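Short chain dehydrogenase (Salmonella typhi, PDB 3G1T) probably catalyses an NAD(P)-dependent oxidation or reduction, as in other short-chain dehydrogenases with a Rossmann fold. Local coordinates at residues A[86-89]-A[90-94]; A[154-158]-A[159-163]; A[165-168]-A[169-173]. All coordinates share one frame; numbering follows the deposited sequence.

In the fold
The three interactions follow one another along a single Rossmann-type chain built round a parallel sheet, and all are local. Interaction 1, at the C-terminal turn of helix 78-91, sits on the opposite side of the chain's centre from the other two; its centre is about 37 Å from that of interaction 2 and about 32 Å from that of interaction 3. Interactions 2 and 3 are only about 8 Å apart between centres and touch: the loop after strand 147-152 packs on the start of helix 165-185, with Val156 O 3.2 Å from Phe172 CE1. Both also meet the second subunit, so the region bearing the family's Ser and Tyr-x-x-x-Lys signatures is also part of the dimer interface.

Interaction 1. Residues A[86-89]-A[90-94]; sequences DRIA and AHYPR
Ile88 and Tyr92 meet where helix 78-91 of the Rossmann fold runs out, and Ile88 O accepts two of the turn's backbone N-H groups. Tyr92 N, four residues on, lies 2.9 Å from Ile88 O and approaches nearly along the C=O axis, at a C=O...N angle of 171°. His91 N, three residues on, is 3.1 Å from the same Ile88 O but stands above the carbonyl plane, 59° out of it, so the two donors use different directions around the oxygen. Near the C-terminal end of the helix this oxygen thus takes both an i+3 and an i+4 donor. Two residues earlier, Asp86 O receives only a weak bond from Ala90 N, 3.2 Å with an N-H...O angle of 128°.

The side chains repeat the i, i+4 pairing. CG2 of Ile88 comes to 3.9 Å from Tyr92 CD2, an apolar touch in which the two side chains cross obliquely. CG2 reaches the ring because it is set anti to the backbone N of Ile88, while CG1 lies beside that nitrogen. Tyr92 CD2 also stands 3.6 Å from Ile88 O, with the oxygen oblique to the ring. The backbone is extended at Tyr92 and at Arg94, but not at Pro93 between them.

Farther out, the pair rests on the sheet. Ile88 packs on Phe69 of strand 67-70 and Ile42 of strand 40-45, and Tyr92 on Thr40, Ile42 and Ile16, so the helix end packs over strands 67-70, 40-45 and 16-19. After the turn, Arg94 forms a salt bridge with Asp96. On the outer, exposed part, the His91 ring lies obliquely beside the preceding turn, its CD2 3.8 Å from Arg87 O.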
ATOM      1  N   ASP A  86      21.250   4.188  15.978  1.00 23.84           N
ATOM      2  CA  ASP A  86      22.298   4.747  16.863  1.00 26.94           C
ATOM      3  C   ASP A  86      23.051   3.637  17.580  1.00 27.57           C
ATOM      4  O   ASP A  86      24.266   3.661  17.673  1.00 26.73           O
ATOM      5  CB  ASP A  86      21.674   5.682  17.905  1.00 29.92           C
ATOM      6  CG  ASP A  86      21.312   7.065  17.351  1.00 57.67           C
ATOM      7  OD1 ASP A  86      20.674   7.862  18.104  1.00 34.07           O
ATOM      8  OD2 ASP A  86      21.678   7.374  16.189  1.00 32.61           O
ATOM      9  N   ARG A  87      22.329   2.631  18.049  1.00 28.40           N
ATOM     10  CA  ARG A  87      23.024   1.514  18.684  1.00 28.81           C
ATOM     11  C   ARG A  87      23.846   0.648  17.747  1.00 28.06           C
ATOM     12  O   ARG A  87      24.915   0.138  18.140  1.00 27.65           O
ATOM     13  CB  ARG A  87      22.038   0.695  19.495  1.00 29.58           C
ATOM     14  CG  ARG A  87      21.720   1.402  20.778  1.00 44.35           C
ATOM     15  CD  ARG A  87      20.661   0.703  21.540  1.00 32.36           C
ATOM     16  NE  ARG A  87      21.203  -0.541  22.059  1.00 44.19           N
ATOM     17  CZ  ARG A  87      20.492  -1.430  22.727  1.00 33.23           C
ATOM     18  NH1 ARG A  87      19.213  -1.198  22.998  1.00 43.14           N
ATOM     19  NH2 ARG A  87      21.081  -2.551  23.124  1.00 44.43           N
ATOM     20  N   ILE A  88      23.360   0.472  16.508  1.00 27.27           N
ATOM     21  CA  ILE A  88      24.170  -0.223  15.515  1.00 24.84           C
ATOM     22  C   ILE A  88      25.375   0.632  15.159  1.00 24.36           C
ATOM     23  O   ILE A  88      26.486   0.113  15.061  1.00 26.31           O
ATOM     24  CB  ILE A  88      23.336  -0.663  14.247  1.00 23.31           C
ATOM     25  CG1 ILE A  88      22.344  -1.738  14.656  1.00 21.32           C
ATOM     26  CG2 ILE A  88      24.264  -1.184  13.135  1.00 21.35           C
ATOM     27  CD1 ILE A  88      21.154  -1.886  13.750  1.00 22.49           C
ATOM     28  N   ALA A  89      25.175   1.943  14.964  1.00 24.87           N
ATOM     29  CA  ALA A  89      26.271   2.843  14.549  1.00 25.87           C
ATOM     30  C   ALA A  89      27.427   2.879  15.586  1.00 28.11           C
ATOM     31  O   ALA A  89      28.585   3.169  15.248  1.00 26.94           O
ATOM     32  CB  ALA A  89      25.768   4.238  14.254  1.00 23.46           C
ATOM     33  N   ALA A  90      27.097   2.550  16.825  1.00 29.32           N
ATOM     34  CA  ALA A  90      28.084   2.602  17.927  1.00 31.63           C
ATOM     35  C   ALA A  90      28.964   1.364  17.943  1.00 33.37           C
ATOM     36  O   ALA A  90      30.083   1.386  18.489  1.00 34.58           O
ATOM     37  CB  ALA A  90      27.383   2.798  19.266  1.00 30.56           C
ATOM     38  N   HIS A  91      28.461   0.268  17.381  1.00 33.58           N
ATOM     39  CA  HIS A  91      29.213  -0.993  17.325  1.00 33.39           C
ATOM     40  C   HIS A  91      29.796  -1.330  15.955  1.00 29.44           C
ATOM     41  O   HIS A  91      30.728  -2.149  15.869  1.00 27.63           O
ATOM     42  CB  HIS A  91      28.337  -2.147  17.835  1.00 38.71           C
ATOM     43  CG  HIS A  91      28.149  -2.157  19.331  1.00 45.35           C
ATOM     44  ND1 HIS A  91      29.201  -2.045  20.219  1.00 43.13           N
ATOM     45  CD2 HIS A  91      27.035  -2.292  20.092  1.00 43.72           C
ATOM     46  CE1 HIS A  91      28.745  -2.114  21.461  1.00 45.94           C
ATOM     47  NE2 HIS A  91      27.431  -2.262  21.412  1.00 44.37           N
ATOM     48  N   TYR A  92      29.265  -0.712  14.885  1.00 27.28           N
ATOM     49  CA  TYR A  92      29.632  -1.065  13.495  1.00 25.84           C
ATOM     50  C   TYR A  92      29.779   0.124  12.582  1.00 23.39           C
ATOM     51  O   TYR A  92      29.030   1.099  12.748  1.00 24.66           O
ATOM     52  CB  TYR A  92      28.536  -1.935  12.850  1.00 26.48           C
ATOM     53  CG  TYR A  92      28.323  -3.237  13.596  1.00 33.49           C
ATOM     54  CD1 TYR A  92      29.252  -4.280  13.502  1.00 29.94           C
ATOM     55  CD2 TYR A  92      27.240  -3.389  14.420  1.00 29.87           C
ATOM     56  CE1 TYR A  92      29.060  -5.482  14.197  1.00 35.00           C
ATOM     57  CE2 TYR A  92      27.026  -4.572  15.134  1.00 35.01           C
ATOM     58  CZ  TYR A  92      27.932  -5.618  14.997  1.00 31.68           C
ATOM     59  OH  TYR A  92      27.704  -6.778  15.734  1.00 35.80           O
ATOM     60  N   PRO A  93      30.677   0.037  11.578  1.00 21.63           N
ATOM     61  CA  PRO A  93      30.884   1.201  10.699  1.00 21.22           C
ATOM     62  C   PRO A  93      29.905   1.333   9.522  1.00 20.92           C
ATOM     63  O   PRO A  93      29.946   2.296   8.765  1.00 19.08           O
ATOM     64  CB  PRO A  93      32.292   0.966  10.150  1.00 23.42           C
ATOM     65  CG  PRO A  93      32.395  -0.628  10.046  1.00 18.78           C
ATOM     66  CD  PRO A  93      31.762  -0.963  11.412  1.00 21.91           C
ATOM     67  N   ARG A  94      29.047   0.336   9.347  1.00 19.85           N
ATOM     68  CA  ARG A  94      28.244   0.258   8.147  1.00 17.12           C
ATOM     69  C   ARG A  94      27.172  -0.851   8.374  1.00 15.70           C
ATOM     70  O   ARG A  94      27.242  -1.673   9.305  1.00 15.77           O
ATOM     71  CB  ARG A  94      29.095  -0.146   6.938  1.00 17.14           C
ATOM     72  CG  ARG A  94      29.650  -1.603   7.018  1.00 16.59           C
ATOM     73  CD  ARG A  94      30.571  -1.931   5.820  1.00 19.41           C
ATOM     74  NE  ARG A  94      31.065  -3.300   6.084  1.00 17.25           N
ATOM     75  CZ  ARG A  94      32.189  -3.582   6.746  1.00 22.23           C
ATOM     76  NH1 ARG A  94      32.991  -2.605   7.256  1.00 18.37           N
ATOM     77  NH2 ARG A  94      32.482  -4.851   7.001  1.00 18.16           N
TER

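Interaction 2. Residues A[154-158]-A[159-163]; sequences SSVGR and QGRAN
The guanidinium group of Arg161 carries the CG1 methyl of Val156 over one face, 3.5 Å above the plane and over its centre, while Ser155 takes its edge. There Arg161 NH1 donates to Ser155 OG at 2.8 Å, with an N-H...O angle of 156° and the hydroxyl only 11° out of the guanidinium plane. The methyl limits approach from one face, and the bond to NH1 restrains rotation of the group. Arg161 gets there by a bend at chi3 (-59°), and its side chain crosses that of Val156 at about a right angle. Residues 160-163 line the subunit interface: Gly160 N, Ala162 N and Asn163 N are hydrogen-bonded to Gln179 OE1, Asp183 OD2 and Glu184 OE2 of the second subunit, and Arg161 packs on the same Asp183.

On the Ser155 side the chain makes a 3-10 segment at 155-157, opened by an ST turn in which Ser154 OG accepts from Val156 N at 3.2 Å. Ser154 stands thirteen residues before Tyr167, where the short-chain dehydrogenase family places its active-site serine, and the two side chains touch, consistent with that role. Ser155 O accepts both Arg158 N and Gln159 N; Val156 CA adds a CH...O contact to Gln159 O at 3.4 Å. Arg158 turns elsewhere, to Asp244, Glu175 and Thr242. Val156 O and Arg161 N are buried here without a polar partner in the model.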
ATOM      1  N   SER A 154       4.786 -10.939  -1.578  1.00 15.47           N
ATOM      2  CA  SER A 154       3.872 -12.134  -1.658  1.00 17.11           C
ATOM      3  C   SER A 154       3.298 -12.181  -3.063  1.00 17.45           C
ATOM      4  O   SER A 154       3.345 -11.152  -3.767  1.00 18.93           O
ATOM      5  CB  SER A 154       2.751 -12.079  -0.579  1.00 18.76           C
ATOM      6  OG  SER A 154       1.842 -13.089  -0.942  1.00 18.54           O
ATOM      7  N   SER A 155       2.829 -13.346  -3.542  1.00 16.58           N
ATOM      8  CA  SER A 155       2.144 -13.325  -4.840  1.00 16.96           C
ATOM      9  C   SER A 155       0.945 -12.364  -4.796  1.00 16.63           C
ATOM     10  O   SER A 155       0.642 -11.743  -5.775  1.00 15.02           O
ATOM     11  CB  SER A 155       1.762 -14.734  -5.281  1.00 19.42           C
ATOM     12  OG  SER A 155       0.739 -15.190  -4.373  1.00 18.95           O
ATOM     13  N   VAL A 156       0.336 -12.192  -3.622  1.00 16.57           N
ATOM     14  CA  VAL A 156      -0.806 -11.248  -3.507  1.00 16.82           C
ATOM     15  C   VAL A 156      -0.410  -9.798  -3.399  1.00 17.14           C
ATOM     16  O   VAL A 156      -1.325  -8.972  -3.361  1.00 16.55           O
ATOM     17  CB  VAL A 156      -1.776 -11.526  -2.341  1.00 14.89           C
ATOM     18  CG1 VAL A 156      -2.536 -12.815  -2.642  1.00 21.61           C
ATOM     19  CG2 VAL A 156      -1.067 -11.566  -0.930  1.00 19.01           C
ATOM     20  N   GLY A 157       0.913  -9.533  -3.434  1.00 18.17           N
ATOM     21  CA  GLY A 157       1.459  -8.167  -3.687  1.00 17.56           C
ATOM     22  C   GLY A 157       1.648  -7.765  -5.122  1.00 16.75           C
ATOM     23  O   GLY A 157       1.999  -6.619  -5.387  1.00 16.94           O
ATOM     24  N   ARG A 158       1.367  -8.662  -6.045  1.00 14.74           N
ATOM     25  CA  ARG A 158       1.530  -8.489  -7.516  1.00 16.22           C
ATOM     26  C   ARG A 158       0.155  -8.623  -8.152  1.00 17.78           C
ATOM     27  O   ARG A 158      -0.164  -7.904  -9.120  1.00 18.83           O
ATOM     28  CB  ARG A 158       2.453  -9.500  -8.170  1.00 18.91           C
ATOM     29  CG  ARG A 158       3.911  -9.322  -7.919  1.00 22.62           C
ATOM     30  CD  ARG A 158       4.275  -9.727  -6.515  1.00 21.34           C
ATOM     31  NE  ARG A 158       5.730 -10.002  -6.427  1.00 22.54           N
ATOM     32  CZ  ARG A 158       6.336 -11.167  -6.725  1.00 22.66           C
ATOM     33  NH1 ARG A 158       5.628 -12.242  -7.027  1.00 21.05           N
ATOM     34  NH2 ARG A 158       7.669 -11.284  -6.598  1.00 22.11           N
ATOM     35  N   GLN A 159      -0.684  -9.499  -7.577  1.00 15.39           N
ATOM     36  CA  GLN A 159      -2.051  -9.653  -8.094  1.00 18.23           C
ATOM     37  C   GLN A 159      -2.956  -9.915  -6.908  1.00 16.88           C
ATOM     38  O   GLN A 159      -2.840 -10.908  -6.212  1.00 17.83           O
ATOM     39  CB  GLN A 159      -2.136 -10.772  -9.157  1.00 22.47           C
ATOM     40  CG  GLN A 159      -3.563 -10.950  -9.687  1.00 33.15           C
ATOM     41  CD  GLN A 159      -4.072  -9.710 -10.448  1.00 30.98           C
ATOM     42  OE1 GLN A 159      -3.297  -9.052 -11.186  1.00 35.25           O
ATOM     43  NE2 GLN A 159      -5.365  -9.361 -10.253  1.00 33.18           N
ATOM     44  N   GLY A 160      -3.866  -8.993  -6.632  1.00 16.26           N
ATOM     45  CA  GLY A 160      -4.760  -9.127  -5.525  1.00 17.21           C
ATOM     46  C   GLY A 160      -5.730 -10.300  -5.731  1.00 18.77           C
ATOM     47  O   GLY A 160      -6.137 -10.595  -6.838  1.00 17.35           O
ATOM     48  N   ARG A 161      -6.078 -10.915  -4.606  1.00 17.02           N
ATOM     49  CA  ARG A 161      -6.988 -12.074  -4.580  1.00 15.78           C
ATOM     50  C   ARG A 161      -7.968 -11.980  -3.422  1.00 13.27           C
ATOM     51  O   ARG A 161      -7.598 -11.526  -2.359  1.00 13.39           O
ATOM     52  CB  ARG A 161      -6.177 -13.431  -4.472  1.00 18.81           C
ATOM     53  CG  ARG A 161      -5.172 -13.730  -5.598  1.00 24.55           C
ATOM     54  CD  ARG A 161      -4.877 -15.323  -5.699  1.00 26.35           C
ATOM     55  NE  ARG A 161      -4.317 -15.912  -4.450  1.00 29.66           N
ATOM     56  CZ  ARG A 161      -3.014 -16.046  -4.146  1.00 30.11           C
ATOM     57  NH1 ARG A 161      -1.997 -15.588  -4.959  1.00 29.95           N
ATOM     58  NH2 ARG A 161      -2.723 -16.578  -2.962  1.00 30.68           N
ATOM     59  N   ALA A 162      -9.188 -12.485  -3.651  1.00 13.70           N
ATOM     60  CA  ALA A 162     -10.213 -12.605  -2.641  1.00 13.97           C
ATOM     61  C   ALA A 162      -9.625 -13.087  -1.342  1.00 13.78           C
ATOM     62  O   ALA A 162      -8.831 -14.075  -1.322  1.00 14.62           O
ATOM     63  CB  ALA A 162     -11.353 -13.641  -3.090  1.00 13.67           C
ATOM     64  N   ASN A 163     -10.118 -12.446  -0.270  1.00 13.42           N
ATOM     65  CA  ASN A 163      -9.855 -12.772   1.127  1.00 15.73           C
ATOM     66  C   ASN A 163      -8.491 -12.377   1.617  1.00 14.88           C
ATOM     67  O   ASN A 163      -8.226 -12.615   2.749  1.00 15.83           O
ATOM     68  CB  ASN A 163     -10.115 -14.283   1.419  1.00 14.75           C
ATOM     69  CG  ASN A 163     -11.549 -14.627   1.204  1.00 13.35           C
ATOM     70  OD1 ASN A 163     -12.417 -13.937   1.712  1.00 15.39           O
ATOM     71  ND2 ASN A 163     -11.827 -15.710   0.397  1.00 16.47           N
TER

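Interaction 3. Residues A[165-168]-A[169-173]; sequences GAYA and TSKFA
From Gly165 to Ala168 each carbonyl accepts the N-H four residues on, as in a regular alpha helix, Phe172 N to Ala168 O being typical at 2.9 Å. Tyr167 and Lys171, one turn apart, form the Tyr-x-x-x-Lys motif of short-chain dehydrogenases, which corresponds to the active-site pair of the family. Lys171 CG lies over one face of the Tyr167 ring, 4.1 Å from the centroid and 16° off the ring normal, a CH-pi contact offset toward the rim. Bent at chi2 (-59°), the lysine chain passes slantwise over the ring, bringing CE to 3.4 Å from Tyr167 OH. Its NZ goes beyond, to Thr152 O at the end of strand 147-152, while Tyr167, its CG anti to the backbone N, sends its ring to Ser154 and Val156.

Two hydroxyls double the backbone bonding. Thr169 OG1 donates to Gly165 O at 3.0 Å from above the carbonyl plane, beside the straighter bond from Thr169 N. Ser170 OG donates to Tyr167 O at 2.7 Å, and that oxygen also takes Lys171 N at 2.9 Å; Asn126 ND2 is hydrogen-bonded to the same hydroxyl. Phe172 sets its ring edge toward Ala168 O and packs on Phe172 of the second subunit.

Tyr167 O is thus held by two donors and Lys171 NZ by Thr152 O, which keeps NZ 4.4 Å from Tyr167 OH with no direct bond between them, consistent with the two residues occupying the place of the family's Tyr-Lys pair.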
ATOM      1  N   GLY A 165      -7.314  -9.222   1.746  1.00 14.62           N
ATOM      2  CA  GLY A 165      -7.556  -7.986   2.569  1.00 12.66           C
ATOM      3  C   GLY A 165      -6.343  -7.093   2.873  1.00 13.15           C
ATOM      4  O   GLY A 165      -5.587  -6.717   1.903  1.00 16.25           O
ATOM      5  N   ALA A 166      -6.101  -6.824   4.171  1.00 14.51           N
ATOM      6  CA  ALA A 166      -4.999  -5.956   4.577  1.00 13.98           C
ATOM      7  C   ALA A 166      -3.640  -6.486   4.135  1.00 15.74           C
ATOM      8  O   ALA A 166      -2.774  -5.746   3.736  1.00 16.48           O
ATOM      9  CB  ALA A 166      -5.048  -5.691   6.096  1.00 13.37           C
ATOM     10  N   TYR A 167      -3.429  -7.778   4.228  1.00 12.59           N
ATOM     11  CA  TYR A 167      -2.131  -8.353   3.820  1.00 14.32           C
ATOM     12  C   TYR A 167      -1.767  -7.984   2.356  1.00 13.51           C
ATOM     13  O   TYR A 167      -0.658  -7.457   2.092  1.00 15.61           O
ATOM     14  CB  TYR A 167      -2.164  -9.884   3.937  1.00 16.08           C
ATOM     15  CG  TYR A 167      -0.752 -10.480   3.841  1.00 17.46           C
ATOM     16  CD1 TYR A 167       0.178 -10.257   4.896  1.00 17.64           C
ATOM     17  CD2 TYR A 167      -0.324 -11.221   2.712  1.00 16.82           C
ATOM     18  CE1 TYR A 167       1.473 -10.812   4.844  1.00 18.03           C
ATOM     19  CE2 TYR A 167       1.005 -11.760   2.667  1.00 17.57           C
ATOM     20  CZ  TYR A 167       1.833 -11.567   3.739  1.00 17.80           C
ATOM     21  OH  TYR A 167       3.121 -12.042   3.740  1.00 23.75           O
ATOM     22  N   ALA A 168      -2.649  -8.340   1.408  1.00 13.02           N
ATOM     23  CA  ALA A 168      -2.412  -8.058  -0.033  1.00 13.31           C
ATOM     24  C   ALA A 168      -2.166  -6.531  -0.254  1.00 14.74           C
ATOM     25  O   ALA A 168      -1.203  -6.165  -0.941  1.00 16.22           O
ATOM     26  CB  ALA A 168      -3.578  -8.452  -0.838  1.00 14.09           C
ATOM     27  N   THR A 169      -3.050  -5.710   0.321  1.00 12.35           N
ATOM     28  CA  THR A 169      -2.944  -4.229   0.273  1.00 14.36           C
ATOM     29  C   THR A 169      -1.548  -3.838   0.731  1.00 16.50           C
ATOM     30  O   THR A 169      -0.878  -2.990   0.078  1.00 14.74           O
ATOM     31  CB  THR A 169      -4.063  -3.541   1.062  1.00 13.73           C
ATOM     32  OG1 THR A 169      -5.335  -4.012   0.567  1.00 14.21           O
ATOM     33  CG2 THR A 169      -4.046  -1.954   0.869  1.00 11.54           C
ATOM     34  N   SER A 170      -1.126  -4.376   1.878  1.00 15.11           N
ATOM     35  CA  SER A 170       0.208  -3.990   2.467  1.00 17.16           C
ATOM     36  C   SER A 170       1.392  -4.502   1.651  1.00 16.17           C
ATOM     37  O   SER A 170       2.476  -3.884   1.680  1.00 15.21           O
ATOM     38  CB  SER A 170       0.358  -4.537   3.896  1.00 18.91           C
ATOM     39  OG  SER A 170       0.672  -5.942   3.881  1.00 14.87           O
ATOM     40  N   LYS A 171       1.235  -5.645   0.933  1.00 15.51           N
ATOM     41  CA  LYS A 171       2.299  -6.123   0.079  1.00 15.62           C
ATOM     42  C   LYS A 171       2.363  -5.349  -1.283  1.00 16.13           C
ATOM     43  O   LYS A 171       3.459  -5.135  -1.807  1.00 15.21           O
ATOM     44  CB  LYS A 171       2.236  -7.674  -0.057  1.00 16.07           C
ATOM     45  CG  LYS A 171       2.426  -8.379   1.326  1.00 17.95           C
ATOM     46  CD  LYS A 171       3.765  -8.042   2.000  1.00 16.19           C
ATOM     47  CE  LYS A 171       4.154  -8.870   3.250  1.00 19.93           C
ATOM     48  NZ  LYS A 171       5.503  -8.371   3.766  1.00 17.33           N
ATOM     49  N   PHE A 172       1.222  -4.930  -1.817  1.00 14.18           N
ATOM     50  CA  PHE A 172       1.260  -3.965  -2.935  1.00 16.00           C
ATOM     51  C   PHE A 172       2.005  -2.725  -2.444  1.00 14.88           C
ATOM     52  O   PHE A 172       2.914  -2.189  -3.152  1.00 14.82           O
ATOM     53  CB  PHE A 172      -0.176  -3.604  -3.335  1.00 15.73           C
ATOM     54  CG  PHE A 172      -0.681  -4.396  -4.505  1.00 15.41           C
ATOM     55  CD1 PHE A 172      -1.157  -5.724  -4.297  1.00 14.13           C
ATOM     56  CD2 PHE A 172      -0.605  -3.889  -5.782  1.00 14.77           C
ATOM     57  CE1 PHE A 172      -1.627  -6.476  -5.376  1.00 14.73           C
ATOM     58  CE2 PHE A 172      -1.101  -4.600  -6.929  1.00 14.30           C
ATOM     59  CZ  PHE A 172      -1.613  -5.958  -6.690  1.00 14.71           C
ATOM     60  N   ALA A 173       1.694  -2.230  -1.232  1.00 14.92           N
ATOM     61  CA  ALA A 173       2.381  -1.003  -0.720  1.00 15.33           C
ATOM     62  C   ALA A 173       3.890  -1.246  -0.583  1.00 16.84           C
ATOM     63  O   ALA A 173       4.756  -0.337  -0.816  1.00 15.38           O
ATOM     64  CB  ALA A 173       1.819  -0.592   0.672  1.00 13.57           C
TER